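PDB 3G0O: 3-hydroxyisobutyrate dehydrogenase from Salmonella typhimurium, which probably catalyses the oxidation of L-threonate to 2-oxo-tetronate with NAD, or less readily NADP, as cosubstrate. Local coordinates for residues Pro238-Ala241 / Val242-Val246; Ala44-Ala48 / Glu49-Gly53; Gly35-Asn39 / Pro40-Ala44. All coordinates share one frame; numbering follows the deposited sequence.

Contact 1. Residues Pro238-Ala241 / Val242-Val246; sequences PRSA and VDIFV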
ATOM      1  N   PRO A 238      14.336 -16.427  -2.573  1.00 23.50           N
ATOM      2  CA  PRO A 238      14.341 -15.169  -3.324  1.00 23.60           C
ATOM      3  C   PRO A 238      13.538 -15.076  -4.621  1.00 24.10           C
ATOM      4  O   PRO A 238      13.780 -15.823  -5.567  1.00 25.78           O
ATOM      5  CB  PRO A 238      15.829 -14.924  -3.565  1.00 22.68           C
ATOM      6  CG  PRO A 238      16.364 -16.322  -3.717  1.00 24.00           C
ATOM      7  CD  PRO A 238      15.672 -17.050  -2.580  1.00 24.19           C
ATOM      8  N   ARG A 239      12.570 -14.164  -4.643  1.00 22.15           N
ATOM      9  CA  ARG A 239      11.792 -13.903  -5.846  1.00 22.34           C
ATOM     10  C   ARG A 239      12.505 -12.654  -6.346  1.00 22.76           C
ATOM     11  O   ARG A 239      12.879 -12.547  -7.512  1.00 21.85           O
ATOM     12  CB  ARG A 239      10.332 -13.567  -5.525  1.00 22.38           C
ATOM     13  CG  ARG A 239       9.426 -14.764  -5.270  1.00 23.83           C
ATOM     14  CD  ARG A 239       9.701 -15.424  -3.936  1.00 25.04           C
ATOM     15  NE  ARG A 239       8.620 -16.334  -3.563  1.00 26.37           N
ATOM     16  CZ  ARG A 239       8.521 -16.935  -2.383  1.00 27.29           C
ATOM     17  NH1 ARG A 239       9.444 -16.725  -1.453  1.00 26.13           N
ATOM     18  NH2 ARG A 239       7.492 -17.735  -2.126  1.00 29.81           N
ATOM     19  N   SER A 240      12.687 -11.718  -5.417  1.00 21.12           N
ATOM     20  CA  SER A 240      13.391 -10.462  -5.647  1.00 21.09           C
ATOM     21  C   SER A 240      14.207 -10.296  -4.360  1.00 19.02           C
ATOM     22  O   SER A 240      13.641 -10.227  -3.271  1.00 18.71           O
ATOM     23  CB  SER A 240      12.401  -9.311  -5.813  1.00 24.35           C
ATOM     24  OG  SER A 240      13.070  -8.158  -6.293  1.00 27.71           O
ATOM     25  N   ALA A 241      15.530 -10.241  -4.493  1.00 17.55           N
ATOM     26  CA  ALA A 241      16.429 -10.168  -3.343  1.00 17.58           C
ATOM     27  C   ALA A 241      16.537  -8.872  -2.546  1.00 15.97           C
ATOM     28  O   ALA A 241      16.266  -7.778  -3.045  1.00 15.76           O
ATOM     29  CB  ALA A 241      17.825 -10.601  -3.769  1.00 17.45           C
ATOM     30  N   VAL A 242      16.948  -9.030  -1.292  1.00 15.64           N
ATOM     31  CA  VAL A 242      17.162  -7.913  -0.386  1.00 15.76           C
ATOM     32  C   VAL A 242      18.114  -6.921  -1.044  1.00 15.19           C
ATOM     33  O   VAL A 242      17.869  -5.710  -1.043  1.00 17.10           O
ATOM     34  CB  VAL A 242      17.783  -8.401   0.951  1.00 15.30           C
ATOM     35  CG1 VAL A 242      18.467  -7.244   1.687  1.00 14.70           C
ATOM     36  CG2 VAL A 242      16.703  -9.014   1.821  1.00 16.56           C
ATOM     37  N   ASP A 243      19.197  -7.438  -1.617  1.00 17.66           N
ATOM     38  CA  ASP A 243      20.189  -6.589  -2.269  1.00 16.42           C
ATOM     39  C   ASP A 243      19.636  -5.737  -3.410  1.00 16.65           C
ATOM     40  O   ASP A 243      20.251  -4.740  -3.790  1.00 15.88           O
ATOM     41  CB  ASP A 243      21.373  -7.430  -2.766  1.00 19.07           C
ATOM     42  CG  ASP A 243      22.292  -7.858  -1.635  1.00 19.70           C
ATOM     43  OD1 ASP A 243      22.259  -7.206  -0.567  1.00 21.07           O
ATOM     44  OD2 ASP A 243      23.057  -8.832  -1.815  1.00 20.31           O
ATOM     45  N   ILE A 244      18.477  -6.110  -3.949  1.00 15.88           N
ATOM     46  CA  ILE A 244      17.881  -5.324  -5.025  1.00 16.64           C
ATOM     47  C   ILE A 244      17.460  -3.969  -4.472  1.00 17.26           C
ATOM     48  O   ILE A 244      17.670  -2.938  -5.111  1.00 16.75           O
ATOM     49  CB  ILE A 244      16.627  -5.999  -5.631  1.00 17.76           C
ATOM     50  CG1 ILE A 244      17.017  -7.286  -6.362  1.00 18.52           C
ATOM     51  CG2 ILE A 244      15.940  -5.038  -6.613  1.00 18.97           C
ATOM     52  CD1 ILE A 244      17.888  -7.066  -7.579  1.00 21.21           C
ATOM     53  N   PHE A 245      16.855  -3.969  -3.288  1.00 14.37           N
ATOM     54  CA  PHE A 245      16.431  -2.709  -2.706  1.00 14.48           C
ATOM     55  C   PHE A 245      17.558  -1.926  -2.057  1.00 14.03           C
ATOM     56  O   PHE A 245      17.447  -0.713  -1.883  1.00 13.20           O
ATOM     57  CB  PHE A 245      15.253  -2.917  -1.757  1.00 13.71           C
ATOM     58  CG  PHE A 245      13.946  -2.975  -2.478  1.00 16.11           C
ATOM     59  CD1 PHE A 245      13.375  -4.195  -2.824  1.00 17.19           C
ATOM     60  CD2 PHE A 245      13.343  -1.802  -2.921  1.00 16.74           C
ATOM     61  CE1 PHE A 245      12.224  -4.247  -3.607  1.00 19.01           C
ATOM     62  CE2 PHE A 245      12.195  -1.841  -3.704  1.00 18.09           C
ATOM     63  CZ  PHE A 245      11.634  -3.070  -4.049  1.00 18.59           C
ATOM     64  N   VAL A 246      18.641  -2.609  -1.702  1.00 13.18           N
ATOM     65  CA  VAL A 246      19.801  -1.913  -1.155  1.00 13.92           C
ATOM     66  C   VAL A 246      20.263  -1.033  -2.322  1.00 15.90           C
ATOM     67  O   VAL A 246      20.588   0.145  -2.157  1.00 13.53           O
ATOM     68  CB  VAL A 246      20.942  -2.894  -0.779  1.00 15.36           C
ATOM     69  CG1 VAL A 246      22.230  -2.126  -0.534  1.00 15.40           C
ATOM     70  CG2 VAL A 246      20.561  -3.681   0.457  1.00 13.71           C
TER
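Ile-244 folds back over the peptide carbonyl of Ala-241, where the loop before helix 242-258 runs into the first helical turn. The tight part of the contact is centred on one oxygen. Ala-241 O accepts from Ile-244 N at 2.9 Å with an N-H...O angle of 147°. The base of the same side chain presses on this oxygen, Ile-244 CB lying 3.2 Å from Ala-241 O. With CG1 turned beside its own backbone N (chi1 -67°), the ethyl branch runs back toward the loop and puts CG1 3.4 Å from Ala-241 O. Away from the carbonyl the fit slackens: the Ala-241 CB methyl is 4.3 Å from Ile-244 CG1, and Ser-240 OG approaches the same CG1 only to 4.0 Å, an oxygen against a methylene. Ile-244 is partly exposed on this looser side, where it also touches Val-73. The inner face of the turn is very different. Val-242 and Phe-245 are buried, Val-242 against Phe-273 and Ala-276 of helix 264-281, and Phe-245 against Phe-273 and, on helix 174-202, Gln-183, Ala-186 and Ile-190. That helix carries Lys-179, the predicted active-site residue, whose side chain is about 8 Å from that of Phe-245. A bound tartaric acid, a four-carbon hydroxy acid like threonate, lies about 4 Å from the side chain of Ser-240, consistent with this loop bordering the substrate pocket. Across the turn the one hydrogen bond joins backbone groups and the side-chain contact is mainly hydrocarbon; polar ties run outward instead, through backbone bonds to Glu-284 and Asp-286 and from the Asp-243 carboxylate to Ser-277, fixing the loop from outside.

Contact 2. Residues Ala44-Ala48 / Glu49-Gly53; sequences ANLLA and EGACG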
ATOM      1  N   ALA A  44      14.730 -23.071 -22.968  1.00 26.58           N
ATOM      2  CA  ALA A  44      14.036 -24.271 -23.420  1.00 26.35           C
ATOM      3  C   ALA A  44      12.522 -24.101 -23.368  1.00 27.04           C
ATOM      4  O   ALA A  44      11.816 -24.520 -24.284  1.00 26.64           O
ATOM      5  CB  ALA A  44      14.460 -25.472 -22.576  1.00 27.90           C
ATOM      6  N   ASN A  45      12.013 -23.493 -22.298  1.00 27.41           N
ATOM      7  CA  ASN A  45      10.572 -23.292 -22.191  1.00 28.17           C
ATOM      8  C   ASN A  45      10.058 -22.391 -23.292  1.00 27.78           C
ATOM      9  O   ASN A  45       8.977 -22.618 -23.830  1.00 28.71           O
ATOM     10  CB  ASN A  45      10.182 -22.656 -20.860  1.00 30.42           C
ATOM     11  CG  ASN A  45      10.344 -23.591 -19.706  1.00 33.43           C
ATOM     12  OD1 ASN A  45      10.131 -24.796 -19.837  1.00 34.00           O
ATOM     13  ND2 ASN A  45      10.709 -23.046 -18.551  1.00 34.91           N
ATOM     14  N   LEU A  46      10.825 -21.354 -23.608  1.00 26.95           N
ATOM     15  CA  LEU A  46      10.419 -20.414 -24.640  1.00 26.83           C
ATOM     16  C   LEU A  46      10.374 -21.108 -25.996  1.00 26.11           C
ATOM     17  O   LEU A  46       9.447 -20.897 -26.778  1.00 23.78           O
ATOM     18  CB  LEU A  46      11.382 -19.225 -24.677  1.00 28.59           C
ATOM     19  CG  LEU A  46      10.760 -17.904 -25.130  1.00 30.39           C
ATOM     20  CD1 LEU A  46       9.610 -17.536 -24.195  1.00 30.73           C
ATOM     21  CD2 LEU A  46      11.816 -16.809 -25.125  1.00 30.57           C
ATOM     22  N   LEU A  47      11.373 -21.946 -26.265  1.00 25.88           N
ATOM     23  CA  LEU A  47      11.427 -22.676 -27.527  1.00 26.56           C
ATOM     24  C   LEU A  47      10.214 -23.592 -27.630  1.00 27.43           C
ATOM     25  O   LEU A  47       9.543 -23.642 -28.663  1.00 27.47           O
ATOM     26  CB  LEU A  47      12.721 -23.500 -27.613  1.00 26.89           C
ATOM     27  CG  LEU A  47      14.020 -22.692 -27.722  1.00 27.39           C
ATOM     28  CD1 LEU A  47      15.214 -23.632 -27.784  1.00 28.58           C
ATOM     29  CD2 LEU A  47      13.972 -21.810 -28.961  1.00 28.91           C
ATOM     30  N   ALA A  48       9.928 -24.304 -26.544  1.00 28.01           N
ATOM     31  CA  ALA A  48       8.791 -25.212 -26.500  1.00 28.16           C
ATOM     32  C   ALA A  48       7.485 -24.460 -26.726  1.00 28.96           C
ATOM     33  O   ALA A  48       6.473 -25.054 -27.097  1.00 27.72           O
ATOM     34  CB  ALA A  48       8.752 -25.928 -25.160  1.00 29.81           C
ATOM     35  N   GLU A  49       7.512 -23.150 -26.506  1.00 29.21           N
ATOM     36  CA  GLU A  49       6.322 -22.332 -26.675  1.00 29.92           C
ATOM     37  C   GLU A  49       6.228 -21.565 -27.988  1.00 29.85           C
ATOM     38  O   GLU A  49       5.331 -20.740 -28.162  1.00 31.10           O
ATOM     39  CB  GLU A  49       6.183 -21.383 -25.485  1.00 30.54           C
ATOM     40  CG  GLU A  49       5.732 -22.113 -24.229  1.00 33.00           C
ATOM     41  CD  GLU A  49       5.841 -21.272 -22.977  1.00 34.38           C
ATOM     42  OE1 GLU A  49       5.306 -20.144 -22.964  1.00 34.39           O
ATOM     43  OE2 GLU A  49       6.459 -21.750 -22.001  1.00 35.71           O
ATOM     44  N   GLY A  50       7.150 -21.833 -28.911  1.00 29.40           N
ATOM     45  CA  GLY A  50       7.090 -21.176 -30.206  1.00 28.84           C
ATOM     46  C   GLY A  50       8.123 -20.124 -30.562  1.00 28.46           C
ATOM     47  O   GLY A  50       8.072 -19.567 -31.657  1.00 28.39           O
ATOM     48  N   ALA A  51       9.057 -19.841 -29.662  1.00 27.85           N
ATOM     49  CA  ALA A  51      10.082 -18.842 -29.945  1.00 27.48           C
ATOM     50  C   ALA A  51      10.915 -19.226 -31.167  1.00 26.02           C
ATOM     51  O   ALA A  51      11.164 -20.405 -31.417  1.00 25.35           O
ATOM     52  CB  ALA A  51      10.988 -18.670 -28.736  1.00 27.23           C
ATOM     53  N   CYS A  52      11.338 -18.225 -31.930  1.00 25.21           N
ATOM     54  CA  CYS A  52      12.164 -18.471 -33.108  1.00 25.57           C
ATOM     55  C   CYS A  52      13.543 -18.951 -32.671  1.00 25.36           C
ATOM     56  O   CYS A  52      14.190 -19.735 -33.364  1.00 25.59           O
ATOM     57  CB  CYS A  52      12.310 -17.192 -33.934  1.00 25.11           C
ATOM     58  SG  CYS A  52      10.780 -16.623 -34.687  1.00 28.48           S
ATOM     59  N   GLY A  53      13.986 -18.471 -31.514  1.00 24.94           N
ATOM     60  CA  GLY A  53      15.285 -18.856 -31.001  1.00 23.07           C
ATOM     61  C   GLY A  53      15.457 -18.417 -29.561  1.00 24.54           C
ATOM     62  O   GLY A  53      14.765 -17.511 -29.100  1.00 23.54           O
TER
HETATM   63  O   HOH W   1      10.302 -22.716 -31.354  1.00 34.40           O
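A Schellman motif ends helix 40-48, with Gly-50 as its C-prime residue. Its two defining bonds are Ala-51 N to Leu-46 O (3.1 Å, N-H...O angle 164°) and, inside it, Gly-50 N to Leu-47 O (3.0 Å). The positive phi of Gly-50 (109°) turns the chain so that the next N-H, of Ala-51, points back to the helix. Leu-46 O also accepts from Glu-49 N at 3.0 Å; Ala-51 N and Glu-49 N reach it from opposite faces of its carbonyl plane, gripping the oxygen between them. The apolar contact that accompanies the motif joins Leu-46 and Ala-51: the Ala-51 CB methyl lies 3.7 Å from the Leu-46 branch point, CG, and more loosely against Leu-47 CD2. This is the turn from helix to strand in a beta-alpha-beta unit of the Rossmann-type domain. Leu-46 faces inward to Ala-23 of helix 17-28, while Leu-47, on the exposed side, brings CD2 3.8 Å from Gly-53 CA at the start of the next strand. A water donates to Leu-47 O (2.9 Å) and sits unusually close to Ala-51 O, so that second bond is less certain. Glu-49 runs back alongside the last helical turn with CG 3.3 Å from Asn-45 O, and its carboxylate forms a salt bridge through OE1 to Arg-24.

Contact 3. Residues Gly35-Asn39 / Pro40-Ala44; sequences GADLN and PQACA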
ATOM      1  N   GLY A  35      14.568 -15.058 -27.454  1.00 21.53           N
ATOM      2  CA  GLY A  35      14.906 -14.842 -26.058  1.00 22.27           C
ATOM      3  C   GLY A  35      16.374 -15.077 -25.758  1.00 22.64           C
ATOM      4  O   GLY A  35      17.038 -15.866 -26.428  1.00 23.93           O
ATOM      5  N   ALA A  36      16.893 -14.387 -24.748  1.00 21.85           N
ATOM      6  CA  ALA A  36      18.289 -14.543 -24.362  1.00 22.42           C
ATOM      7  C   ALA A  36      18.417 -14.498 -22.846  1.00 24.40           C
ATOM      8  O   ALA A  36      17.995 -13.531 -22.212  1.00 22.89           O
ATOM      9  CB  ALA A  36      19.136 -13.446 -24.984  1.00 22.18           C
ATOM     10  N   ASP A  37      18.993 -15.549 -22.272  1.00 24.52           N
ATOM     11  CA  ASP A  37      19.188 -15.628 -20.828  1.00 26.32           C
ATOM     12  C   ASP A  37      20.168 -16.755 -20.521  1.00 27.72           C
ATOM     13  O   ASP A  37      20.211 -17.763 -21.234  1.00 27.20           O
ATOM     14  CB  ASP A  37      17.862 -15.912 -20.118  1.00 26.64           C
ATOM     15  CG  ASP A  37      17.924 -15.612 -18.626  1.00 28.92           C
ATOM     16  OD1 ASP A  37      17.813 -14.423 -18.253  1.00 28.14           O
ATOM     17  OD2 ASP A  37      18.100 -16.559 -17.828  1.00 29.24           O
ATOM     18  N   LEU A  38      20.950 -16.585 -19.460  1.00 29.08           N
ATOM     19  CA  LEU A  38      21.922 -17.600 -19.071  1.00 30.62           C
ATOM     20  C   LEU A  38      21.250 -18.837 -18.494  1.00 30.37           C
ATOM     21  O   LEU A  38      21.897 -19.860 -18.295  1.00 33.32           O
ATOM     22  CB  LEU A  38      22.920 -17.023 -18.062  1.00 30.38           C
ATOM     23  CG  LEU A  38      23.873 -15.970 -18.634  1.00 31.57           C
ATOM     24  CD1 LEU A  38      24.778 -15.443 -17.534  1.00 31.92           C
ATOM     25  CD2 LEU A  38      24.694 -16.581 -19.762  1.00 31.41           C
ATOM     26  N   ASN A  39      19.951 -18.746 -18.228  1.00 30.79           N
ATOM     27  CA  ASN A  39      19.217 -19.884 -17.693  1.00 30.34           C
ATOM     28  C   ASN A  39      18.700 -20.761 -18.831  1.00 30.58           C
ATOM     29  O   ASN A  39      17.706 -20.436 -19.478  1.00 29.56           O
ATOM     30  CB  ASN A  39      18.051 -19.412 -16.828  1.00 32.36           C
ATOM     31  CG  ASN A  39      17.154 -20.550 -16.400  1.00 34.59           C
ATOM     32  OD1 ASN A  39      17.625 -21.642 -16.086  1.00 35.57           O
ATOM     33  ND2 ASN A  39      15.851 -20.302 -16.377  1.00 37.68           N
ATOM     34  N   PRO A  40      19.371 -21.898 -19.078  1.00 30.65           N
ATOM     35  CA  PRO A  40      18.996 -22.836 -20.142  1.00 29.93           C
ATOM     36  C   PRO A  40      17.567 -23.362 -20.046  1.00 29.93           C
ATOM     37  O   PRO A  40      16.988 -23.763 -21.050  1.00 30.09           O
ATOM     38  CB  PRO A  40      20.035 -23.947 -20.002  1.00 30.20           C
ATOM     39  CG  PRO A  40      20.325 -23.942 -18.532  1.00 31.41           C
ATOM     40  CD  PRO A  40      20.441 -22.466 -18.237  1.00 30.75           C
ATOM     41  N   GLN A  41      16.999 -23.355 -18.847  1.00 30.09           N
ATOM     42  CA  GLN A  41      15.643 -23.848 -18.668  1.00 30.20           C
ATOM     43  C   GLN A  41      14.628 -22.808 -19.140  1.00 29.13           C
ATOM     44  O   GLN A  41      13.579 -23.158 -19.679  1.00 28.97           O
ATOM     45  CB  GLN A  41      15.420 -24.218 -17.203  1.00 32.02           C
ATOM     46  CG  GLN A  41      14.210 -25.119 -16.977  1.00 34.56           C
ATOM     47  CD  GLN A  41      14.220 -26.379 -17.847  1.00 37.31           C
ATOM     48  OE1 GLN A  41      13.166 -26.943 -18.148  1.00 37.77           O
ATOM     49  NE2 GLN A  41      15.408 -26.827 -18.243  1.00 38.75           N
ATOM     50  N   ALA A  42      14.948 -21.529 -18.954  1.00 28.92           N
ATOM     51  CA  ALA A  42      14.064 -20.451 -19.400  1.00 27.20           C
ATOM     52  C   ALA A  42      14.028 -20.487 -20.929  1.00 26.58           C
ATOM     53  O   ALA A  42      12.970 -20.364 -21.550  1.00 25.42           O
ATOM     54  CB  ALA A  42      14.597 -19.103 -18.921  1.00 26.89           C
ATOM     55  N   CYS A  43      15.201 -20.665 -21.527  1.00 25.68           N
ATOM     56  CA  CYS A  43      15.312 -20.718 -22.976  1.00 26.10           C
ATOM     57  C   CYS A  43      14.527 -21.891 -23.544  1.00 25.72           C
ATOM     58  O   CYS A  43      13.740 -21.729 -24.475  1.00 25.43           O
ATOM     59  CB  CYS A  43      16.782 -20.816 -23.377  1.00 25.24           C
ATOM     60  SG  CYS A  43      17.729 -19.329 -22.982  1.00 25.40           S
ATOM     61  N   ALA A  44      14.730 -23.071 -22.968  1.00 26.58           N
ATOM     62  CA  ALA A  44      14.036 -24.271 -23.420  1.00 26.35           C
ATOM     63  C   ALA A  44      12.522 -24.101 -23.368  1.00 27.04           C
ATOM     64  O   ALA A  44      11.816 -24.520 -24.284  1.00 26.64           O
ATOM     65  CB  ALA A  44      14.460 -25.472 -22.576  1.00 27.90           C
TER
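Asn-39 lays its side chain over the first turn of helix 40-48, the amide overlapping the backbone of Gln-41 and Ala-42. It is the N-cap residue, at the bend of the beta-alpha-beta unit that runs from strand 32-36 through this helix to strand 53-55 in the Rossmann-type domain. CG stands anti to the backbone N (chi1 172°), which carries the amide forward along the helix; OD1 then takes a weak capping bond from Gln-41 N at 3.3 Å. ND2 is modelled close to Ala-42 N, donor against donor, so the finer placing of the amide is doubtful. The main-chain oxygen does the firmer work: Asn-39 O accepts from Cys-43 N at 3.2 Å, in the carbonyl plane and nearly straight (164°), with Ala-42 N adding a weak bond. One step back, Asp-37 closes an Asx turn, its OD2 receiving Asn-39 N at 2.9 Å from the anti side and somewhat out of the carboxylate plane. Its other oxygen, OD1, accepts from Leu-15 N in the loop whose glycines fit a GxGxxG pattern, so one carboxylate links the two strand-to-helix turns. In many NAD-preferring Rossmann enzymes an acid ending the second strand binds the adenosine ribose; Asp-37 holds a comparable position, consistent with but not proof of that role. Inside the bend the Ala-42 methyl also rests on Leu-15, and the buried Cys-43, its sulfur turned beside its own backbone N, brings SG to 3.4 Å from Asp-37 O.

In the fold
From the N terminus, contact 3 comes first, turning the chain from strand 32-36 into helix 40-48; contact 2 ends that same helix and leads into strand 53-55. They follow in series and share Ala-44, so neither nests in the other. Their outer ends nevertheless meet: Gly-35 N probably bonds to Gly-53 O, closing the beta-alpha-beta crossover, and Leu-46 packs on Gly-35 between helix and strand. Contact 1 comes much later, where the loop after helix 222-232 enters helix 242-258 in the helical C-terminal part. It touches neither, its centre about 28 Å from that of contact 2 and 21 Å from that of contact 3.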